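Local coordinates for protein HI1317 (Haemophilus influenzae, PDB 1JOV) that probably interconverts the alpha and beta anomers of D-glucose 6-phosphate, at residues A[89-101]-A[111-125]. Numbering follows the deposited sequence. Where two conformers were deposited one is given.
Sequences GTARIRLWQLSHY and EFELFSDLNIIEAKV. With SO4 (sulfate ion), chain B.
Gln97 and Glu113 form an antiparallel hydrogen-bonded pair, both N-O distances 2.9 Å (Gln97 N to Glu113 O, Glu113 N to Gln97 O), and two residues on the register slips by one: a classic beta bulge sets Ser99 and His100 together against the single residue Glu111, whose O accepts from Ser99 N (2.9 Å) and only weakly from His100 N. Before the strand, Trp96 lays its indole over Leu114, whose CB stands 3.6 Å from the six-membered-ring centroid and 7° off the normal, a CH-pi contact. NE1 helps set the ring's rotation by bonding to Ala91 O (3.0 Å), which lies in the indole plane, while CZ3 and CH2 reach Val125 CG2 and Ala123 CB. Leu114 CD2 lies over one guanidinium face of Arg94, offset toward the rim. A bend at chi3 (56°) turns that guanidinium toward Glu122, gripped end-on, NH1 to OE2 and NH2 to OE1, both 2.9 Å; NH1 also donates to Thr90 OG1, and NH2 to Phe115 O from above the carbonyl plane. Strands 97-104 and 107-115 make a hairpin at the margin of the eight-stranded antiparallel sheet, 121-129 following; Leu24 of strand 21-28, in the five-stranded sheet, covers Leu98 and Phe112, consistent with the stacked sheets of the galactose mutarotase-like fold.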
ATOM      1  N   GLY A  89     -12.103   5.696   4.806  1.00 22.49           N
ATOM      2  CA  GLY A  89     -12.485   4.899   5.960  1.00 19.33           C
ATOM      3  C   GLY A  89     -11.582   5.061   7.182  1.00 21.66           C
ATOM      4  O   GLY A  89     -10.819   6.020   7.243  1.00 25.54           O
ATOM      5  N   THR A  90     -11.710   4.149   8.167  1.00 19.66           N
ATOM      6  CA  THR A  90     -11.062   4.372   9.449  1.00 19.16           C
ATOM      7  C   THR A  90      -9.913   3.431   9.695  1.00 23.11           C
ATOM      8  O   THR A  90      -9.130   3.604  10.628  1.00 22.32           O
ATOM      9  CB  THR A  90     -12.102   4.177  10.595  1.00 25.19           C
ATOM     10  OG1 THR A  90     -12.684   2.865  10.483  1.00 26.77           O
ATOM     11  CG2 THR A  90     -13.376   5.124  10.439  1.00 27.11           C
ATOM     12  N   ALA A  91      -9.801   2.414   8.876  1.00 18.26           N
ATOM     13  CA  ALA A  91      -8.738   1.479   9.105  1.00 19.36           C
ATOM     14  C   ALA A  91      -7.326   2.114   9.201  1.00 14.30           C
ATOM     15  O   ALA A  91      -6.515   1.694  10.013  1.00 17.03           O
ATOM     16  CB  ALA A  91      -8.732   0.426   7.997  1.00 19.43           C
ATOM     17  N   ARG A  92      -7.069   3.112   8.378  1.00 14.91           N
ATOM     18  CA  ARG A  92      -5.709   3.569   8.236  1.00 13.97           C
ATOM     19  C   ARG A  92      -5.319   4.610   9.337  1.00 23.10           C
ATOM     20  O   ARG A  92      -4.156   5.014   9.409  1.00 20.83           O
ATOM     21  CB  ARG A  92      -5.560   4.195   6.857  1.00 15.72           C
ATOM     22  CG  ARG A  92      -6.355   5.523   6.649  1.00 20.31           C
ATOM     23  CD  ARG A  92      -6.098   6.038   5.274  1.00 18.18           C
ATOM     24  NE  ARG A  92      -6.891   7.272   5.042  1.00 21.36           N
ATOM     25  CZ  ARG A  92      -6.606   8.232   4.160  1.00 23.33           C
ATOM     26  NH1 ARG A  92      -5.574   8.158   3.369  1.00 26.19           N
ATOM     27  NH2 ARG A  92      -7.476   9.281   4.048  1.00 25.22           N
ATOM     28  N   ILE A  93      -6.331   4.993  10.097  1.00 18.14           N
ATOM     29  CA  ILE A  93      -6.172   5.896  11.246  1.00 21.50           C
ATOM     30  C   ILE A  93      -6.372   5.323  12.633  1.00 27.92           C
ATOM     31  O   ILE A  93      -6.471   6.083  13.611  1.00 27.59           O
ATOM     32  CB  ILE A  93      -7.048   7.129  11.049  1.00 19.51           C
ATOM     33  CG1 ILE A  93      -8.485   6.777  10.872  1.00 21.91           C
ATOM     34  CG2 ILE A  93      -6.439   7.877   9.944  1.00 26.82           C
ATOM     35  CD1 ILE A  93      -9.514   8.071  11.006  1.00 30.62           C
ATOM     36  N   ARG A  94      -6.468   3.993  12.739  1.00 17.05           N
ATOM     37  CA  ARG A  94      -6.706   3.263  13.964  1.00 14.89           C
ATOM     38  C   ARG A  94      -5.491   2.299  14.225  1.00 17.58           C
ATOM     39  O   ARG A  94      -4.805   1.971  13.300  1.00 20.54           O
ATOM     40  CB  ARG A  94      -7.955   2.417  13.881  1.00 20.50           C
ATOM     41  CG  ARG A  94      -9.243   3.266  13.792  1.00 25.05           C
ATOM     42  CD  ARG A  94     -10.554   2.537  13.239  1.00 23.25           C
ATOM     43  NE  ARG A  94     -10.884   1.342  13.994  1.00 26.86           N
ATOM     44  CZ  ARG A  94     -11.729   0.406  13.586  1.00 23.38           C
ATOM     45  NH1 ARG A  94     -12.338   0.515  12.393  1.00 20.89           N
ATOM     46  NH2 ARG A  94     -11.958  -0.666  14.379  1.00 28.15           N
ATOM     47  N   LEU A  95      -5.151   2.100  15.475  1.00 17.90           N
ATOM     48  CA  LEU A  95      -4.027   1.261  15.841  1.00 19.47           C
ATOM     49  C   LEU A  95      -4.496  -0.189  15.676  1.00 17.16           C
ATOM     50  O   LEU A  95      -5.533  -0.591  16.207  1.00 21.57           O
ATOM     51  CB  LEU A  95      -3.686   1.361  17.369  1.00 20.18           C
ATOM     52  CG  LEU A  95      -2.817   2.572  17.515  1.00 29.46           C
ATOM     53  CD1 LEU A  95      -2.772   3.009  19.011  1.00 28.33           C
ATOM     54  CD2 LEU A  95      -1.476   2.204  17.032  1.00 29.67           C
ATOM     55  N   TRP A  96      -3.673  -0.943  14.989  1.00 15.85           N
ATOM     56  CA  TRP A  96      -3.823  -2.414  14.941  1.00 17.59           C
ATOM     57  C   TRP A  96      -2.833  -3.088  15.922  1.00 20.02           C
ATOM     58  O   TRP A  96      -1.815  -2.457  16.309  1.00 20.58           O
ATOM     59  CB  TRP A  96      -3.541  -2.874  13.529  1.00 16.15           C
ATOM     60  CG  TRP A  96      -4.473  -2.342  12.469  1.00 13.09           C
ATOM     61  CD1 TRP A  96      -4.855  -1.003  12.167  1.00 17.96           C
ATOM     62  CD2 TRP A  96      -5.064  -3.154  11.425  1.00 15.81           C
ATOM     63  NE1 TRP A  96      -5.684  -1.014  11.078  1.00 19.99           N
ATOM     64  CE2 TRP A  96      -5.825  -2.325  10.619  1.00 15.74           C
ATOM     65  CE3 TRP A  96      -5.070  -4.526  11.178  1.00 15.12           C
ATOM     66  CZ2 TRP A  96      -6.481  -2.766   9.476  1.00 15.40           C
ATOM     67  CZ3 TRP A  96      -5.769  -5.032  10.048  1.00 16.38           C
ATOM     68  CH2 TRP A  96      -6.529  -4.140   9.230  1.00 15.95           C
ATOM     69  N   GLN A  97      -3.036  -4.372  16.185  1.00 17.78           N
ATOM     70  CA  GLN A  97      -2.123  -5.117  17.024  1.00 17.47           C
ATOM     71  C   GLN A  97      -1.372  -6.157  16.192  1.00 17.41           C
ATOM     72  O   GLN A  97      -1.897  -6.715  15.262  1.00 21.82           O
ATOM     73  CB  GLN A  97      -2.893  -5.838  18.117  1.00 21.41           C
ATOM     74  CG  GLN A  97      -3.379  -4.884  19.253  1.00 25.85           C
ATOM     75  CD  GLN A  97      -4.470  -3.960  18.780  1.00 21.61           C
ATOM     76  OE1 GLN A  97      -4.419  -2.699  19.019  1.00 24.42           O
ATOM     77  NE2 GLN A  97      -5.474  -4.510  18.112  1.00 19.86           N
ATOM     78  N   LEU A  98      -0.106  -6.416  16.569  1.00 16.12           N
ATOM     79  CA  LEU A  98       0.687  -7.492  15.935  1.00 15.83           C
ATOM     80  C   LEU A  98       0.249  -8.775  16.664  1.00 18.56           C
ATOM     81  O   LEU A  98       0.489  -8.941  17.891  1.00 18.89           O
ATOM     82  CB  LEU A  98       2.149  -7.238  16.194  1.00 17.47           C
ATOM     83  CG  LEU A  98       3.080  -8.360  15.709  1.00 18.61           C
ATOM     84  CD1 LEU A  98       3.187  -8.418  14.190  1.00 19.21           C
ATOM     85  CD2 LEU A  98       4.490  -8.119  16.311  1.00 23.98           C
ATOM     86  N   SER A  99      -0.485  -9.647  15.974  1.00 16.11           N
ATOM     87  CA  SER A  99      -1.027 -10.826  16.632  1.00 16.79           C
ATOM     88  C   SER A  99      -0.180 -12.066  16.402  1.00 18.75           C
ATOM     89  O   SER A  99      -0.321 -13.080  17.074  1.00 24.03           O
ATOM     90  CB  SER A  99      -2.432 -11.021  16.067  1.00 18.30           C
ATOM     91  OG  SER A  99      -2.408 -10.976  14.698  1.00 21.52           O
ATOM     92  N   HIS A 100       0.671 -12.007  15.421  1.00 21.29           N
ATOM     93  CA  HIS A 100       1.572 -13.116  15.167  1.00 21.63           C
ATOM     94  C   HIS A 100       2.782 -12.778  14.363  1.00 20.73           C
ATOM     95  O   HIS A 100       2.771 -11.984  13.437  1.00 20.25           O
ATOM     96  CB  HIS A 100       0.744 -14.158  14.442  1.00 35.52           C
ATOM     97  CG  HIS A 100       1.532 -15.219  13.768  1.00 27.33           C
ATOM     98  ND1 HIS A 100       2.109 -16.251  14.470  1.00 30.52           N
ATOM     99  CD2 HIS A 100       1.782 -15.466  12.450  1.00 39.56           C
ATOM    100  CE1 HIS A 100       2.687 -17.087  13.623  1.00 46.64           C
ATOM    101  NE2 HIS A 100       2.473 -16.653  12.387  1.00 31.25           N
ATOM    102  N   TYR A 101       3.935 -13.336  14.737  1.00 16.09           N
ATOM    103  CA  TYR A 101       5.138 -13.162  13.899  1.00 18.78           C
ATOM    104  C   TYR A 101       5.858 -14.541  13.832  1.00 22.94           C
ATOM    105  O   TYR A 101       5.921 -15.246  14.839  1.00 30.02           O
ATOM    106  CB  TYR A 101       6.027 -12.031  14.424  1.00 21.24           C
ATOM    107  CG  TYR A 101       6.450 -12.131  15.869  1.00 16.99           C
ATOM    108  CD1 TYR A 101       5.676 -11.656  16.899  1.00 21.76           C
ATOM    109  CD2 TYR A 101       7.676 -12.737  16.172  1.00 26.79           C
ATOM    110  CE1 TYR A 101       6.154 -11.750  18.249  1.00 25.91           C
ATOM    111  CE2 TYR A 101       8.137 -12.832  17.451  1.00 25.45           C
ATOM    112  CZ  TYR A 101       7.431 -12.342  18.460  1.00 23.13           C
ATOM    113  OH  TYR A 101       7.944 -12.520  19.721  1.00 45.29           O
ATOM    114  N   GLU A 111       1.367 -10.887  11.198  1.00 16.90           N
ATOM    115  CA  GLU A 111      -0.124 -10.780  11.103  1.00 17.51           C
ATOM    116  C   GLU A 111      -0.524  -9.666  12.024  1.00 18.17           C
ATOM    117  O   GLU A 111       0.012  -9.553  13.109  1.00 18.93           O
ATOM    118  CB  GLU A 111      -0.901 -12.062  11.516  1.00 24.62           C
ATOM    119  CG  GLU A 111      -0.495 -13.170  10.526  1.00 28.25           C
ATOM    120  CD  GLU A 111      -1.260 -14.472  10.778  1.00 39.68           C
ATOM    121  OE1 GLU A 111      -2.199 -14.474  11.620  1.00 32.42           O
ATOM    122  OE2 GLU A 111      -0.910 -15.498  10.141  1.00 34.56           O
ATOM    123  N   PHE A 112      -1.441  -8.853  11.570  1.00 15.95           N
ATOM    124  CA  PHE A 112      -1.981  -7.717  12.310  1.00 16.16           C
ATOM    125  C   PHE A 112      -3.462  -7.878  12.415  1.00 15.08           C
ATOM    126  O   PHE A 112      -4.095  -8.406  11.508  1.00 18.99           O
ATOM    127  CB  PHE A 112      -1.631  -6.424  11.554  1.00 15.53           C
ATOM    128  CG  PHE A 112      -0.144  -6.247  11.446  1.00 15.51           C
ATOM    129  CD1 PHE A 112       0.545  -5.652  12.474  1.00 16.75           C
ATOM    130  CD2 PHE A 112       0.558  -6.710  10.324  1.00 15.73           C
ATOM    131  CE1 PHE A 112       1.897  -5.475  12.386  1.00 15.11           C
ATOM    132  CE2 PHE A 112       1.933  -6.529  10.243  1.00 17.15           C
ATOM    133  CZ  PHE A 112       2.596  -5.915  11.271  1.00 16.22           C
ATOM    134  N   GLU A 113      -4.074  -7.425  13.513  1.00 16.01           N
ATOM    135  CA  GLU A 113      -5.539  -7.486  13.589  1.00 14.30           C
ATOM    136  C   GLU A 113      -6.106  -6.104  14.047  1.00 17.06           C
ATOM    137  O   GLU A 113      -5.403  -5.375  14.773  1.00 16.27           O
ATOM    138  CB  GLU A 113      -5.983  -8.547  14.586  1.00 16.70           C
ATOM    139  CG  GLU A 113      -5.622  -9.975  14.044  1.00 15.99           C
ATOM    140  CD  GLU A 113      -5.778 -11.037  15.093  1.00 20.71           C
ATOM    141  OE1 GLU A 113      -5.349 -10.763  16.239  1.00 19.81           O
ATOM    142  OE2 GLU A 113      -6.374 -12.075  14.797  1.00 24.88           O
ATOM    143  N   LEU A 114      -7.316  -5.822  13.572  1.00 15.46           N
ATOM    144  CA  LEU A 114      -8.037  -4.589  13.916  1.00 17.29           C
ATOM    145  C   LEU A 114      -9.299  -5.015  14.661  1.00 19.05           C
ATOM    146  O   LEU A 114     -10.030  -5.964  14.217  1.00 18.02           O
ATOM    147  CB  LEU A 114      -8.480  -3.836  12.650  1.00 15.75           C
ATOM    148  CG  LEU A 114      -9.339  -2.569  12.913  1.00 16.25           C
ATOM    149  CD1 LEU A 114      -8.463  -1.662  13.745  1.00 18.83           C
ATOM    150  CD2 LEU A 114      -9.735  -2.020  11.529  1.00 18.31           C
ATOM    151  N   PHE A 115      -9.539  -4.409  15.816  1.00 16.18           N
ATOM    152  CA  PHE A 115     -10.698  -4.753  16.658  1.00 16.00           C
ATOM    153  C   PHE A 115     -11.639  -3.595  16.847  1.00 21.73           C
ATOM    154  O   PHE A 115     -11.235  -2.420  16.860  1.00 21.23           O
ATOM    155  CB  PHE A 115     -10.239  -5.246  18.026  1.00 20.59           C
ATOM    156  CG  PHE A 115      -9.487  -6.536  18.003  1.00 14.80           C
ATOM    157  CD1 PHE A 115     -10.160  -7.786  18.015  1.00 16.80           C
ATOM    158  CD2 PHE A 115      -8.110  -6.504  17.993  1.00 14.73           C
ATOM    159  CE1 PHE A 115      -9.440  -8.950  17.922  1.00 17.15           C
ATOM    160  CE2 PHE A 115      -7.399  -7.646  17.926  1.00 15.50           C
ATOM    161  CZ  PHE A 115      -8.042  -8.881  17.864  1.00 17.80           C
ATOM    162  N   SER A 116     -12.911  -3.918  16.996  1.00 20.80           N
ATOM    163  CA  SER A 116     -13.975  -3.001  17.202  1.00 23.93           C
ATOM    164  C   SER A 116     -13.923  -2.564  18.611  1.00 18.44           C
ATOM    165  O   SER A 116     -13.237  -3.149  19.455  1.00 23.12           O
ATOM    166  CB  SER A 116     -15.344  -3.665  17.006  1.00 21.86           C
ATOM    167  OG  SER A 116     -15.641  -4.545  18.074  1.00 21.16           O
ATOM    168  N   ASP A 117     -14.655  -1.503  18.854  1.00 24.35           N
ATOM    169  CA  ASP A 117     -14.696  -1.000  20.200  1.00 26.75           C
ATOM    170  C   ASP A 117     -15.413  -1.953  21.159  1.00 23.82           C
ATOM    171  O   ASP A 117     -15.342  -1.707  22.339  1.00 30.01           O
ATOM    172  CB  ASP A 117     -15.374   0.376  20.228  1.00 39.21           C
ATOM    173  CG  ASP A 117     -16.839   0.306  19.864  1.00 54.26           C
ATOM    174  OD1 ASP A 117     -17.215  -0.724  19.242  1.00 57.48           O
ATOM    175  OD2 ASP A 117     -17.667   1.222  20.161  1.00 79.11           O
ATOM    176  N   LEU A 118     -16.028  -3.024  20.642  1.00 21.80           N
ATOM    177  CA  LEU A 118     -16.716  -4.037  21.443  1.00 22.45           C
ATOM    178  C   LEU A 118     -15.793  -5.290  21.596  1.00 21.37           C
ATOM    179  O   LEU A 118     -16.275  -6.374  21.956  1.00 22.33           O
ATOM    180  CB  LEU A 118     -18.085  -4.402  20.880  1.00 26.57           C
ATOM    181  CG  LEU A 118     -19.114  -3.263  20.946  1.00 32.77           C
ATOM    182  CD1 LEU A 118     -20.395  -3.742  20.291  1.00 31.64           C
ATOM    183  CD2 LEU A 118     -19.311  -3.068  22.395  1.00 30.60           C
ATOM    184  N   ASN A 119     -14.520  -5.117  21.206  1.00 20.54           N
ATOM    185  CA  ASN A 119     -13.498  -6.159  21.394  1.00 17.84           C
ATOM    186  C   ASN A 119     -13.697  -7.376  20.534  1.00 21.45           C
ATOM    187  O   ASN A 119     -13.286  -8.476  20.946  1.00 20.82           O
ATOM    188  CB  ASN A 119     -13.408  -6.509  22.908  1.00 21.41           C
ATOM    189  CG  ASN A 119     -12.967  -5.291  23.741  1.00 25.51           C
ATOM    190  OD1 ASN A 119     -11.847  -4.806  23.606  1.00 24.65           O
ATOM    191  ND2 ASN A 119     -13.898  -4.727  24.525  1.00 25.40           N
ATOM    192  N   ILE A 120     -14.337  -7.188  19.368  1.00 19.81           N
ATOM    193  CA  ILE A 120     -14.558  -8.297  18.414  1.00 16.19           C
ATOM    194  C   ILE A 120     -13.690  -7.977  17.177  1.00 17.02           C
ATOM    195  O   ILE A 120     -13.657  -6.828  16.727  1.00 19.02           O
ATOM    196  CB  ILE A 120     -16.025  -8.356  17.976  1.00 16.56           C
ATOM    197  CG1 ILE A 120     -16.828  -8.712  19.241  1.00 24.74           C
ATOM    198  CG2 ILE A 120     -16.163  -9.448  16.891  1.00 22.35           C
ATOM    199  CD1 ILE A 120     -18.357  -8.608  19.040  1.00 31.82           C
ATOM    200  N   ILE A 121     -13.021  -9.001  16.616  1.00 15.55           N
ATOM    201  CA  ILE A 121     -12.197  -8.855  15.424  1.00 17.29           C
ATOM    202  C   ILE A 121     -12.988  -8.088  14.341  1.00 17.14           C
ATOM    203  O   ILE A 121     -14.182  -8.346  14.171  1.00 17.42           O
ATOM    204  CB  ILE A 121     -11.719 -10.226  14.861  1.00 15.32           C
ATOM    205  CG1 ILE A 121     -10.817  -9.998  13.652  1.00 18.45           C
ATOM    206  CG2 ILE A 121     -12.892 -11.122  14.483  1.00 18.88           C
ATOM    207  CD1 ILE A 121      -9.457  -9.434  14.007  1.00 20.58           C
ATOM    208  N   GLU A 122     -12.332  -7.131  13.620  1.00 16.57           N
ATOM    209  CA  GLU A 122     -12.963  -6.459  12.511  1.00 17.57           C
ATOM    210  C   GLU A 122     -12.248  -6.788  11.169  1.00 15.87           C
ATOM    211  O   GLU A 122     -12.879  -6.914  10.139  1.00 17.60           O
ATOM    212  CB  GLU A 122     -13.006  -4.930  12.755  1.00 21.57           C
ATOM    213  CG  GLU A 122     -13.681  -4.202  11.625  1.00 22.05           C
ATOM    214  CD  GLU A 122     -13.790  -2.710  12.056  1.00 29.72           C
ATOM    215  OE1 GLU A 122     -14.025  -2.440  13.300  1.00 29.94           O
ATOM    216  OE2 GLU A 122     -13.600  -1.822  11.211  1.00 29.03           O
ATOM    217  N   ALA A 123     -10.907  -6.930  11.212  1.00 15.05           N
ATOM    218  CA  ALA A 123     -10.135  -7.148   9.967  1.00 12.74           C
ATOM    219  C   ALA A 123      -8.772  -7.699  10.357  1.00 13.36           C
ATOM    220  O   ALA A 123      -8.299  -7.610  11.513  1.00 16.94           O
ATOM    221  CB  ALA A 123      -9.998  -5.830   9.128  1.00 16.08           C
ATOM    222  N   LYS A 124      -8.130  -8.259   9.364  0.70 15.08           N
ATOM    223  CA  LYS A 124      -6.808  -8.825   9.560  0.70 12.68           C
ATOM    224  C   LYS A 124      -5.868  -8.372   8.426  0.70 16.03           C
ATOM    225  O   LYS A 124      -6.346  -8.130   7.322  0.70 20.19           O
ATOM    226  CB  LYS A 124      -6.913 -10.346   9.630  0.70 17.86           C
ATOM    227  CG  LYS A 124      -5.613 -11.089   9.936  0.70 20.74           C
ATOM    228  CD  LYS A 124      -5.882 -12.527  10.318  0.70 19.07           C
ATOM    229  CE  LYS A 124      -6.557 -13.306   9.194  0.70 24.44           C
ATOM    230  NZ  LYS A 124      -6.605 -14.764   9.476  0.70 27.78           N
ATOM    231  N   VAL A 125      -4.589  -8.273   8.642  1.00 14.03           N
ATOM    232  CA  VAL A 125      -3.646  -8.083   7.528  1.00 13.43           C
ATOM    233  C   VAL A 125      -2.508  -9.040   7.755  1.00 18.70           C
ATOM    234  O   VAL A 125      -1.958  -9.122   8.862  1.00 17.69           O
ATOM    235  CB  VAL A 125      -3.070  -6.650   7.439  1.00 15.30           C
ATOM    236  CG1 VAL A 125      -1.859  -6.625   6.531  1.00 18.96           C
ATOM    237  CG2 VAL A 125      -4.132  -5.673   6.943  1.00 15.47           C
TER
HETATM  238  S   SO4 B 280      -5.982  11.399   1.380  1.00 53.11           S
HETATM  239  O1  SO4 B 280      -4.972  10.382   1.604  1.00 39.79           O
HETATM  240  O2  SO4 B 280      -6.892  10.836   0.430  1.00 43.29           O
HETATM  241  O3  SO4 B 280      -5.404  12.660   0.865  1.00 45.87           O
HETATM  242  O4  SO4 B 280      -6.589  11.753   2.636  1.00 39.75           O
HETATM  243  O   HOH W   1     -10.123   0.112  16.911  1.00 31.00           O
HETATM  244  O   HOH W   2      -7.268  -2.891  16.868  1.00 22.28           O